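Local structure of protein-tyrosine-phosphatase (Shewanella sp., 2Z72) at residues 76-81 against 112-117; 286-291 against 306-311. The protein acts as a cold-active protein tyrosine phosphatase of the calcineurin-like phosphoesterase family, probably hydrolysing phosphotyrosine at its two-metal centre, occupied here by zinc. All coordinates share one frame; numbering follows the deposited sequence. Where two conformers were deposited one is given.

Contact 1: residues 76-81 against 112-117; sequences LSDVHG and TGDIFD. With ZN (zinc ion), chain B; ZN (zinc ion), chain C.
Asp78 OD1 and His80 NE2 bind the first zinc at 2.0 Å, and Asp114 OD1 joins them while also gripping the second zinc at 2.3 Å; Asp114 OD2 goes instead to the backbone N of His150. The carboxylates of Asp78 and Asp114 run side by side with planes 83° apart, and their shared metal lets the two OD1 atoms approach to 2.9 Å. Below, packing is tight. Asp114 O lies 3.7 Å above the plane of the His80 ring, over its centre, and accepts His80 N. His80 ND1 donates to Phe116 O at 2.7 Å, 24° out of the ring plane. The two loops carry the Asp-x-His-Gly and Gly-Asp-x-x-Asp sequences of calcineurin-like phosphoesterases, following the parallel strands 72-76 and 108-111. Ser77 OG, swung anti to the backbone N (chi1 -161°), accepts Thr112 OG1 at 2.7 Å and donates to Asp78 OD2 at 2.6 Å from above the carboxylate plane. With an alanine here, Thr112 OG1 would probably lose its acceptor and the Asp78 carboxylate one of the bonds fixing its rotation. On the metal's far side from the loop backbones water replaces protein: two waters complete the first zinc's five ligands, and one bridges to the second.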
ATOM      1  N   LEU A  76      -8.233   2.697   0.205  1.00  9.26           N
ATOM      2  CA  LEU A  76      -7.793   3.281  -1.063  1.00  8.99           C
ATOM      3  C   LEU A  76      -6.599   2.494  -1.542  1.00  9.17           C
ATOM      4  O   LEU A  76      -6.053   1.658  -0.835  1.00  9.47           O
ATOM      5  CB  LEU A  76      -7.519   4.790  -0.984  1.00  9.94           C
ATOM      6  CG  LEU A  76      -6.288   5.189  -0.123  1.00 10.42           C
ATOM      7  CD1 LEU A  76      -6.005   6.675  -0.318  1.00 13.50           C
ATOM      8  CD2 LEU A  76      -6.472   4.950   1.359  1.00 13.26           C
ATOM      9  N   SER A  77      -6.143   2.730  -2.778  1.00  9.35           N
ATOM     10  CA  SER A  77      -5.148   1.834  -3.364  1.00  9.22           C
ATOM     11  C   SER A  77      -4.526   2.425  -4.606  1.00  8.87           C
ATOM     12  O   SER A  77      -5.011   3.373  -5.194  1.00  9.38           O
ATOM     13  CB  SER A  77      -5.884   0.571  -3.808  1.00  9.68           C
ATOM     14  OG  SER A  77      -4.997  -0.515  -3.995  1.00 10.33           O
ATOM     15  N   ASP A  78      -3.414   1.832  -5.017  1.00  8.69           N
ATOM     16  CA  ASP A  78      -2.803   2.047  -6.332  1.00  8.53           C
ATOM     17  C   ASP A  78      -2.468   3.515  -6.568  1.00  7.67           C
ATOM     18  O   ASP A  78      -2.714   4.104  -7.614  1.00  9.68           O
ATOM     19  CB  ASP A  78      -3.708   1.494  -7.443  1.00  8.89           C
ATOM     20  CG  ASP A  78      -3.806  -0.026  -7.374  1.00  8.59           C
ATOM     21  OD1 ASP A  78      -3.020  -0.745  -8.019  1.00  8.98           O
ATOM     22  OD2 ASP A  78      -4.671  -0.510  -6.592  1.00  9.50           O
ATOM     23  N   VAL A  79      -1.815   4.118  -5.558  1.00  8.40           N
ATOM     24  CA  VAL A  79      -1.359   5.496  -5.721  1.00  8.49           C
ATOM     25  C   VAL A  79      -0.297   5.621  -6.827  1.00  7.92           C
ATOM     26  O   VAL A  79      -0.250   6.649  -7.483  1.00  9.11           O
ATOM     27  CB  VAL A  79      -0.877   6.005  -4.348  1.00  8.34           C
ATOM     28  CG1 VAL A  79      -0.155   7.328  -4.447  1.00  9.70           C
ATOM     29  CG2 VAL A  79      -2.027   6.088  -3.356  1.00  9.15           C
ATOM     30  N   HIS A  80       0.553   4.609  -6.990  1.00  8.26           N
ATOM     31  CA  HIS A  80       1.495   4.588  -8.125  1.00  8.26           C
ATOM     32  C   HIS A  80       2.260   5.884  -8.240  1.00  8.25           C
ATOM     33  O   HIS A  80       2.300   6.565  -9.268  1.00  9.35           O
ATOM     34  CB  HIS A  80       0.756   4.221  -9.428  1.00  9.06           C
ATOM     35  CG  HIS A  80       0.486   2.745  -9.479  1.00  8.74           C
ATOM     36  ND1 HIS A  80       1.473   1.811  -9.416  1.00  9.37           N
ATOM     37  CD2 HIS A  80      -0.664   2.037  -9.639  1.00  9.31           C
ATOM     38  CE1 HIS A  80       0.945   0.601  -9.487  1.00  8.90           C
ATOM     39  NE2 HIS A  80      -0.390   0.682  -9.633  1.00  8.96           N
ATOM     40  N   GLY A  81       2.835   6.338  -7.119  1.00  7.89           N
ATOM     41  CA  GLY A  81       3.711   7.471  -7.107  1.00  7.86           C
ATOM     42  C   GLY A  81       3.055   8.824  -7.305  1.00  8.69           C
ATOM     43  O   GLY A  81       3.795   9.790  -7.627  1.00  9.66           O
ATOM     44  N   THR A 112      -4.419  -0.707   0.017  1.00  8.48           N
ATOM     45  CA  THR A 112      -4.272  -2.076  -0.494  1.00  8.56           C
ATOM     46  C   THR A 112      -3.227  -2.205  -1.593  1.00  8.21           C
ATOM     47  O   THR A 112      -3.489  -2.867  -2.612  1.00 10.39           O
ATOM     48  CB  THR A 112      -5.622  -2.642  -0.961  1.00  9.57           C
ATOM     49  OG1 THR A 112      -6.199  -1.813  -1.934  1.00  9.87           O
ATOM     50  CG2 THR A 112      -6.637  -2.691   0.207  1.00 10.23           C
ATOM     51  N   GLY A 113      -2.039  -1.623  -1.381  1.00  7.85           N
ATOM     52  CA  GLY A 113      -0.904  -1.867  -2.269  1.00  8.84           C
ATOM     53  C   GLY A 113      -0.690  -0.851  -3.380  1.00  7.84           C
ATOM     54  O   GLY A 113      -1.466   0.066  -3.620  1.00  8.27           O
ATOM     55  N   ASP A 114       0.445  -1.040  -4.031  1.00  8.02           N
ATOM     56  CA  ASP A 114       0.840  -0.327  -5.264  1.00  7.72           C
ATOM     57  C   ASP A 114       1.054   1.144  -5.077  1.00  8.36           C
ATOM     58  O   ASP A 114       0.596   2.007  -5.822  1.00  8.50           O
ATOM     59  CB  ASP A 114      -0.114  -0.627  -6.425  1.00  8.33           C
ATOM     60  CG  ASP A 114       0.190  -1.917  -7.144  1.00  8.27           C
ATOM     61  OD1 ASP A 114      -0.468  -2.093  -8.274  1.00  9.18           O
ATOM     62  OD2 ASP A 114       0.976  -2.736  -6.661  1.00  8.88           O
ATOM     63  N   ILE A 115       1.907   1.460  -4.064  1.00  8.17           N
ATOM     64  CA  ILE A 115       2.568   2.750  -3.977  1.00  8.02           C
ATOM     65  C   ILE A 115       3.581   2.925  -5.090  1.00  7.81           C
ATOM     66  O   ILE A 115       3.682   3.970  -5.725  1.00  8.77           O
ATOM     67  CB  ILE A 115       3.259   2.937  -2.618  1.00  7.75           C
ATOM     68  CG1 ILE A 115       2.225   3.112  -1.508  1.00  8.01           C
ATOM     69  CG2 ILE A 115       4.247   4.097  -2.683  1.00  8.91           C
ATOM     70  CD1 ILE A 115       2.777   3.138  -0.109  1.00  8.76           C
ATOM     71  N   PHE A 116       4.390   1.886  -5.318  1.00  8.52           N
ATOM     72  CA  PHE A 116       5.462   1.960  -6.318  1.00  8.31           C
ATOM     73  C   PHE A 116       4.926   2.001  -7.757  1.00  9.25           C
ATOM     74  O   PHE A 116       3.846   1.517  -8.063  1.00  9.33           O
ATOM     75  CB  PHE A 116       6.367   0.766  -6.211  1.00  8.30           C
ATOM     76  CG  PHE A 116       7.291   0.771  -5.021  1.00  7.90           C
ATOM     77  CD1 PHE A 116       6.960   0.140  -3.831  1.00  9.04           C
ATOM     78  CD2 PHE A 116       8.506   1.415  -5.109  1.00  9.48           C
ATOM     79  CE1 PHE A 116       7.833   0.158  -2.780  1.00 11.33           C
ATOM     80  CE2 PHE A 116       9.358   1.428  -4.055  1.00  8.98           C
ATOM     81  CZ  PHE A 116       9.051   0.793  -2.897  1.00 10.09           C
ATOM     82  N   ASP A 117       5.784   2.570  -8.593  1.00  9.25           N
ATOM     83  CA  ASP A 117       5.832   2.481 -10.051  1.00  9.62           C
ATOM     84  C   ASP A 117       4.851   3.420 -10.730  1.00  9.48           C
ATOM     85  O   ASP A 117       3.886   3.919 -10.156  1.00  9.70           O
ATOM     86  CB  ASP A 117       5.640   1.020 -10.492  1.00  9.98           C
ATOM     87  CG  ASP A 117       6.813   0.126 -10.176  1.00  9.64           C
ATOM     88  OD1 ASP A 117       6.650  -1.123 -10.339  1.00 10.24           O
ATOM     89  OD2 ASP A 117       7.892   0.653  -9.808  1.00 10.40           O
TER
HETATM   90 ZN    ZN B 401      -1.713  -0.823  -9.514  1.00  9.88          ZN
HETATM   91 ZN    ZN C 402      -1.517  -4.008  -8.952  1.00  9.44          ZN
HETATM   92  O   HOH W   1      -1.165   2.837  -3.017  1.00  9.36           O
HETATM   93  O   HOH W   2      -3.119   0.116 -10.790  1.00 11.30           O
HETATM   94  O   HOH W   3      -1.938  -2.629 -10.282  1.00 11.73           O

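Contact 2: residues 286-291 against 306-311. With ZN (zinc ion), chain C.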
ATOM      1  N   HIS A 286      -5.778  -2.895  -7.656  1.00 10.60           N
ATOM      2  CA  HIS A 286      -5.063  -3.518  -8.737  1.00 10.53           C
ATOM      3  C   HIS A 286      -5.634  -3.305 -10.124  1.00 11.54           C
ATOM      4  O   HIS A 286      -4.856  -3.091 -11.056  1.00 11.82           O
ATOM      5  CB  HIS A 286      -4.877  -5.032  -8.478  1.00 10.90           C
ATOM      6  CG  HIS A 286      -4.041  -5.792  -9.440  1.00 11.25           C
ATOM      7  ND1 HIS A 286      -2.738  -5.563  -9.754  1.00 10.81           N
ATOM      8  CD2 HIS A 286      -4.374  -6.909 -10.155  1.00 13.01           C
ATOM      9  CE1 HIS A 286      -2.372  -6.475 -10.624  1.00 12.39           C
ATOM     10  NE2 HIS A 286      -3.331  -7.336 -10.907  1.00 14.92           N
ATOM     11  N   THR A 287      -6.917  -3.463 -10.293  1.00 12.66           N
ATOM     12  CA  THR A 287      -7.639  -3.320 -11.539  1.00 13.50           C
ATOM     13  C   THR A 287      -8.357  -1.968 -11.540  1.00 13.20           C
ATOM     14  O   THR A 287      -9.342  -1.782 -10.837  1.00 14.11           O
ATOM     15  CB  THR A 287      -8.597  -4.506 -11.752  1.00 13.62           C
ATOM     16  OG1 THR A 287      -7.899  -5.734 -11.606  1.00 14.39           O
ATOM     17  CG2 THR A 287      -9.169  -4.434 -13.185  1.00 17.35           C
ATOM     18  N   SER A 288      -7.795  -1.029 -12.347  1.00 13.07           N
ATOM     19  CA  SER A 288      -8.152   0.366 -12.183  1.00 12.66           C
ATOM     20  C   SER A 288      -9.559   0.661 -12.716  1.00 13.02           C
ATOM     21  O   SER A 288      -9.907   0.272 -13.827  1.00 15.55           O
ATOM     22  CB  SER A 288      -7.161   1.262 -12.896  1.00 13.87           C
ATOM     23  OG  SER A 288      -5.827   0.916 -12.506  1.00 14.03           O
ATOM     24  N   GLN A 289     -10.285   1.397 -11.924  1.00 13.74           N
ATOM     25  CA  GLN A 289     -11.640   1.879 -12.232  1.00 14.48           C
ATOM     26  C   GLN A 289     -11.710   3.402 -12.293  1.00 14.24           C
ATOM     27  O   GLN A 289     -10.800   4.104 -11.836  1.00 15.54           O
ATOM     28  CB  GLN A 289     -12.616   1.397 -11.139  1.00 14.55           C
ATOM     29  CG  GLN A 289     -12.576  -0.087 -10.915  1.00 15.67           C
ATOM     30  CD  GLN A 289     -12.802  -0.909 -12.149  1.00 16.63           C
ATOM     31  OE1 GLN A 289     -12.058  -1.878 -12.455  1.00 21.22           O
ATOM     32  NE2 GLN A 289     -13.819  -0.539 -12.846  1.00 17.60           N
ATOM     33  N   GLU A 290     -12.777   3.932 -12.851  1.00 14.51           N
ATOM     34  CA  GLU A 290     -12.936   5.382 -12.968  1.00 16.01           C
ATOM     35  C   GLU A 290     -13.299   6.032 -11.650  1.00 15.70           C
ATOM     36  O   GLU A 290     -13.245   7.253 -11.529  1.00 16.86           O
ATOM     37  CB  GLU A 290     -14.022   5.695 -14.011  0.62 20.67           C
ATOM     38  CG  GLU A 290     -13.651   5.190 -15.399  0.62 22.60           C
ATOM     39  CD  GLU A 290     -14.688   5.527 -16.458  0.62 35.05           C
ATOM     40  OE1 GLU A 290     -14.648   4.963 -17.576  0.62 49.23           O
ATOM     41  OE2 GLU A 290     -15.573   6.377 -16.251  0.62 51.43           O
ATOM     42  N   ARG A 291     -13.719   5.203 -10.667  1.00 13.94           N
ATOM     43  CA  ARG A 291     -14.229   5.677  -9.389  1.00 14.56           C
ATOM     44  C   ARG A 291     -14.226   4.507  -8.441  1.00 13.33           C
ATOM     45  O   ARG A 291     -14.087   3.359  -8.883  1.00 14.24           O
ATOM     46  CB  ARG A 291     -15.664   6.269  -9.456  1.00 15.33           C
ATOM     47  CG  ARG A 291     -16.690   5.340 -10.064  1.00 19.35           C
ATOM     48  CD  ARG A 291     -18.101   5.929 -10.036  1.00 22.43           C
ATOM     49  NE  ARG A 291     -19.033   4.823 -10.298  1.00 25.53           N
ATOM     50  CZ  ARG A 291     -19.297   4.354 -11.509  1.00 26.04           C
ATOM     51  NH1 ARG A 291     -18.735   4.906 -12.609  1.00 43.99           N
ATOM     52  NH2 ARG A 291     -20.126   3.336 -11.570  1.00 34.20           N
ATOM     53  N   SER A 306      -7.932   4.850 -10.107  1.00 11.80           N
ATOM     54  CA  SER A 306      -7.077   5.458 -11.128  1.00 11.73           C
ATOM     55  C   SER A 306      -6.309   6.681 -10.653  1.00 11.45           C
ATOM     56  O   SER A 306      -6.006   7.566 -11.464  1.00 11.72           O
ATOM     57  CB  SER A 306      -7.869   5.740 -12.412  1.00 12.50           C
ATOM     58  OG  SER A 306      -8.336   4.496 -12.968  1.00 15.23           O
ATOM     59  N   ILE A 307      -5.921   6.703  -9.382  1.00 10.53           N
ATOM     60  CA  ILE A 307      -4.978   7.702  -8.918  1.00 10.17           C
ATOM     61  C   ILE A 307      -3.740   7.705  -9.831  1.00  9.97           C
ATOM     62  O   ILE A 307      -3.108   8.766 -10.005  1.00 10.62           O
ATOM     63  CB  ILE A 307      -4.628   7.452  -7.431  1.00  9.33           C
ATOM     64  CG1 ILE A 307      -5.811   7.720  -6.562  1.00 10.28           C
ATOM     65  CG2 ILE A 307      -3.397   8.306  -7.026  1.00 10.13           C
ATOM     66  CD1 ILE A 307      -5.645   7.247  -5.111  1.00 10.43           C
ATOM     67  N   LYS A 308      -3.351   6.566 -10.391  1.00 10.03           N
ATOM     68  CA  LYS A 308      -2.154   6.452 -11.193  1.00 10.08           C
ATOM     69  C   LYS A 308      -2.140   7.403 -12.367  1.00 11.53           C
ATOM     70  O   LYS A 308      -1.068   7.718 -12.841  1.00 11.50           O
ATOM     71  CB  LYS A 308      -1.953   5.017 -11.703  1.00 10.79           C
ATOM     72  CG  LYS A 308      -2.980   4.606 -12.777  1.00 11.67           C
ATOM     73  CD  LYS A 308      -2.944   3.171 -13.129  1.00 12.22           C
ATOM     74  CE  LYS A 308      -3.915   2.832 -14.248  1.00 15.07           C
ATOM     75  NZ  LYS A 308      -3.886   1.410 -14.618  1.00 17.16           N
ATOM     76  N   VAL A 309      -3.313   7.838 -12.835  1.00 12.38           N
ATOM     77  CA  VAL A 309      -3.381   8.719 -14.007  1.00 12.00           C
ATOM     78  C   VAL A 309      -2.969  10.117 -13.616  1.00 12.70           C
ATOM     79  O   VAL A 309      -2.619  10.921 -14.481  1.00 16.56           O
ATOM     80  CB  VAL A 309      -4.767   8.626 -14.630  1.00 12.70           C
ATOM     81  CG1 VAL A 309      -5.016   9.605 -15.775  1.00 18.17           C
ATOM     82  CG2 VAL A 309      -4.940   7.240 -15.217  1.00 16.11           C
ATOM     83  N   GLY A 310      -2.923  10.448 -12.317  1.00 12.09           N
ATOM     84  CA  GLY A 310      -2.327  11.704 -11.874  1.00 12.52           C
ATOM     85  C   GLY A 310      -3.272  12.873 -11.771  1.00 13.32           C
ATOM     86  O   GLY A 310      -2.817  14.000 -11.544  1.00 14.81           O
ATOM     87  N   LYS A 311      -4.569  12.642 -11.886  1.00 12.64           N
ATOM     88  CA  LYS A 311      -5.563  13.724 -11.847  1.00 13.64           C
ATOM     89  C   LYS A 311      -6.498  13.716 -10.658  1.00 13.69           C
ATOM     90  O   LYS A 311      -6.821  14.775 -10.178  1.00 16.36           O
ATOM     91  CB  LYS A 311      -6.394  13.699 -13.136  1.00 17.51           C
ATOM     92  CG  LYS A 311      -5.519  14.008 -14.330  1.00 24.72           C
ATOM     93  CD  LYS A 311      -6.211  13.634 -15.625  1.00 39.71           C
ATOM     94  CE  LYS A 311      -5.264  13.929 -16.788  1.00 46.63           C
ATOM     95  NZ  LYS A 311      -4.951  12.756 -17.689  1.00 49.23           N
TER
HETATM   96 ZN    ZN C 402      -1.517  -4.008  -8.952  1.00  9.44          ZN
HETATM   97  O   HOH W   4      -3.396  -1.051 -13.236  1.00 23.04           O
HETATM   98  O   HOH W   3      -1.938  -2.629 -10.282  1.00 11.73           O
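Ser288 and Gln289 meet Ser306 and Lys308 in a small, polar contact near the surface, between the loops that follow the parallel strands 281-284 and 300-302 of the calcineurin-like phosphoesterase fold. The first loop begins with the Gly-His element of this family, whose His286 binds the second zinc through ND1 at 2.1 Å, alongside Asp114, Asn149 and His207. Two hydrogen bonds carry the contact. Ser306 OG donates to Gln289 O at 2.7 Å, coming in from above the carbonyl plane, 51° out of it, and the same OG rests 3.4 Å from Ser288 CB. Lys308 leaves the short 3-10 turn 307-309 with CG wedged between its backbone N and carbonyl carbon (chi1 70°), and from there the chain runs extended, carrying NZ across to Ser288 OG at 2.9 Å. Ser288 OG is also bonded to Asp304, whose other carboxylate oxygen takes Ser306 N, so this acid ties both sides of the contact together. The turn itself is closed by Val309 N donating to Ser306 O. Toward the metal, waters take over from direct contact: one receives Lys308 NZ and gives a weak bond to His286 O, while the zinc-bound water donates to that same His286 O at 3.1 Å.

The centres of contacts 1 and 2 lie about 10 Å apart, and the two meet around the zinc pair. Asp78 OD2, the oxygen not spent on metal, probably accepts His286 N at 2.8 Å, tying a ligand of the first zinc to one of the second. Packing adds to this: Ile307 CG2 lies 3.6 Å from the carbonyl Val79 O, and Lys308 CB comes equally close, 3.6 Å, to His80 CB. Contact 1 supplies the ion-bridging Asp114, whereas contact 2 brings His286. The water between the zincs belongs to both, and its bridging place is consistent with the attacking water or hydroxide proposed for dinuclear phosphoesterases.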